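Local coordinates for lipoprotein (PDB 3O0Y) that is of unknown function, a putative lipoprotein of the DUF885 family whose membership of the Peptidase_MA clan hints at a relationship to metallopeptidases, at residues A[63-68]-A[164-169]. Sequence-based numbering, arbitrary orientation.
Sequences VISSDM and ALDYIV
Asp-166 lays its carboxylate over the turn that has Ser-65 and Ser-66 at its centre, its two oxygens shared between the serines. OD2 faces Ser-65, 3.6 Å from OG, too long for a direct hydrogen bond, while OD1 lies 3.8 Å from CB of Ser-66. The carboxylate is placed here by its first torsion, which sets CG opposite the carbonyl carbon (chi1 -67°). A water molecule supplies the polar link: it donates to OD1 of Asp-166 at 2.9 Å and is hydrogen-bonded to OG of Ser-65 at 2.6 Å. Its bond to OG of Ser-66 is weak. Both serines hold their hydroxyls between backbone N and carbonyl carbon, chi1 48° and 63°, which brings the two OG atoms round the same water. One helical turn further on, Val-169 adds an apolar touch: its CG1 rests 3.7 Å from CB of Ser-66, and from the same methyl the carbonyl oxygen of Ser-66 is 3.8 Å away. An alanine in place of Asp-166 would probably take from the water its acceptor on the helix and open a gap beside OG and CB of Ser-65, where OD2 now lies. Lys-162, one turn earlier on the helix, makes a long, weak ion pair with OD1, which may add slightly to the negative charge's stabilisation. At the end of the turn, the carbonyl oxygen of Asp-67 accepts a hydrogen bond from NE of Arg-170. On its other side the loop leans on helix 47-53 through Ile-64. The hydrogen bond from N of Asp-67 to O of Ile-64, 2.9 Å, closes a type I beta turn, and its two central serines dock this loop, between helices 57-60 and 73-92, on helix 161-172 of a largely helical fold.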
loop_
_atom_site.group_PDB
_atom_site.type_symbol
_atom_site.label_atom_id
_atom_site.label_comp_id
_atom_site.label_asym_id
_atom_site.label_seq_id
_atom_site.Cartn_x
_atom_site.Cartn_y
_atom_site.Cartn_z
ATOM N N VAL A 63 19.698 -13.505 12.837
ATOM C CA VAL A 63 19.403 -12.161 13.401
ATOM C C VAL A 63 19.490 -11.183 12.258
ATOM O O VAL A 63 20.451 -11.208 11.474
ATOM C CB VAL A 63 20.428 -11.771 14.482
ATOM C CG1 VAL A 63 20.194 -10.319 14.967
ATOM C CG2 VAL A 63 20.322 -12.736 15.652
ATOM N N ILE A 64 18.447 -10.376 12.111
ATOM C CA ILE A 64 18.461 -9.344 11.071
ATOM C C ILE A 64 18.288 -7.930 11.568
ATOM O O ILE A 64 18.187 -7.002 10.755
ATOM C CB ILE A 64 17.373 -9.634 9.953
ATOM C CG1 ILE A 64 15.957 -9.838 10.528
ATOM C CG2 ILE A 64 17.804 -10.885 9.203
ATOM C CD1 ILE A 64 15.275 -8.661 11.255
ATOM N N SER A 65 18.236 -7.773 12.900
ATOM C CA SER A 65 17.816 -6.542 13.540
ATOM C C SER A 65 18.743 -5.342 13.295
ATOM O O SER A 65 18.301 -4.198 13.440
ATOM C CB SER A 65 17.601 -6.758 15.041
ATOM O OG SER A 65 18.702 -7.437 15.588
ATOM N N SER A 66 19.989 -5.579 12.914
ATOM C CA SER A 66 20.833 -4.483 12.492
ATOM C C SER A 66 21.323 -4.641 11.077
ATOM O O SER A 66 22.260 -3.969 10.663
ATOM C CB SER A 66 22.017 -4.325 13.433
ATOM O OG SER A 66 22.850 -5.445 13.429
ATOM N N ASP A 67 20.644 -5.461 10.301
ATOM C CA ASP A 67 21.011 -5.604 8.901
ATOM C C ASP A 67 20.369 -4.510 8.048
ATOM O O ASP A 67 19.309 -3.934 8.369
ATOM C CB ASP A 67 20.583 -6.968 8.356
ATOM C CG ASP A 67 21.463 -8.143 8.863
ATOM O OD1 ASP A 67 22.336 -7.961 9.754
ATOM O OD2 ASP A 67 21.256 -9.274 8.351
ATOM N N MET A 68 21.015 -4.274 6.922
ATOM C CA MET A 68 20.582 -3.331 5.942
ATOM C C MET A 68 20.186 -4.103 4.660
ATOM O O MET A 68 20.577 -5.281 4.470
ATOM C CB MET A 68 21.720 -2.322 5.633
ATOM C CG MET A 68 21.328 -1.155 4.673
ATOM S SD MET A 68 19.799 -0.238 4.949
ATOM C CE MET A 68 19.932 0.107 6.787
ATOM N N ALA A 164 19.048 0.529 20.686
ATOM C CA ALA A 164 19.631 1.793 20.227
ATOM C C ALA A 164 20.827 1.542 19.344
ATOM O O ALA A 164 21.045 2.225 18.352
ATOM C CB ALA A 164 20.065 2.634 21.428
ATOM N N LEU A 165 21.629 0.584 19.727
ATOM C CA LEU A 165 22.835 0.274 18.983
ATOM C C LEU A 165 22.466 -0.354 17.620
ATOM O O LEU A 165 23.116 -0.082 16.609
ATOM C CB LEU A 165 23.752 -0.632 19.781
ATOM C CG LEU A 165 24.484 0.034 20.986
ATOM C CD1 LEU A 165 25.182 -1.011 21.859
ATOM C CD2 LEU A 165 25.483 1.114 20.521
ATOM N N ASP A 166 21.412 -1.145 17.559
ATOM C CA ASP A 166 20.936 -1.609 16.224
ATOM C C ASP A 166 20.567 -0.484 15.219
ATOM O O ASP A 166 20.816 -0.573 13.979
ATOM C CB ASP A 166 19.721 -2.503 16.353
ATOM C CG ASP A 166 19.998 -3.850 17.042
ATOM O OD1 ASP A 166 21.154 -4.269 17.145
ATOM O OD2 ASP A 166 19.011 -4.471 17.535
ATOM N N TYR A 167 20.005 0.595 15.761
ATOM C CA TYR A 167 19.647 1.788 14.967
ATOM C C TYR A 167 20.904 2.467 14.441
ATOM O O TYR A 167 20.994 2.796 13.258
ATOM C CB TYR A 167 18.810 2.705 15.878
ATOM C CG TYR A 167 18.150 3.911 15.309
ATOM C CD1 TYR A 167 16.920 3.815 14.686
ATOM C CD2 TYR A 167 18.762 5.171 15.375
ATOM C CE1 TYR A 167 16.219 4.991 14.259
ATOM C CE2 TYR A 167 18.067 6.330 14.979
ATOM C CZ TYR A 167 16.840 6.221 14.371
ATOM O OH TYR A 167 16.170 7.340 13.938
ATOM N N ILE A 168 21.924 2.574 15.297
ATOM C CA ILE A 168 23.188 3.182 14.923
ATOM C C ILE A 168 23.902 2.397 13.839
ATOM O O ILE A 168 24.437 2.966 12.863
ATOM C CB ILE A 168 24.060 3.409 16.200
ATOM C CG1 ILE A 168 23.437 4.548 16.998
ATOM C CG2 ILE A 168 25.529 3.729 15.842
ATOM C CD1 ILE A 168 23.857 4.533 18.489
ATOM N N VAL A 169 23.933 1.095 14.041
ATOM C CA VAL A 169 24.582 0.173 13.113
ATOM C C VAL A 169 23.896 0.233 11.725
ATOM O O VAL A 169 24.558 0.197 10.679
ATOM C CB VAL A 169 24.605 -1.214 13.705
ATOM C CG1 VAL A 169 24.965 -2.235 12.662
ATOM C CG2 VAL A 169 25.612 -1.210 14.912
HETATM O O HOH W 1 21.208 -6.924 16.063
#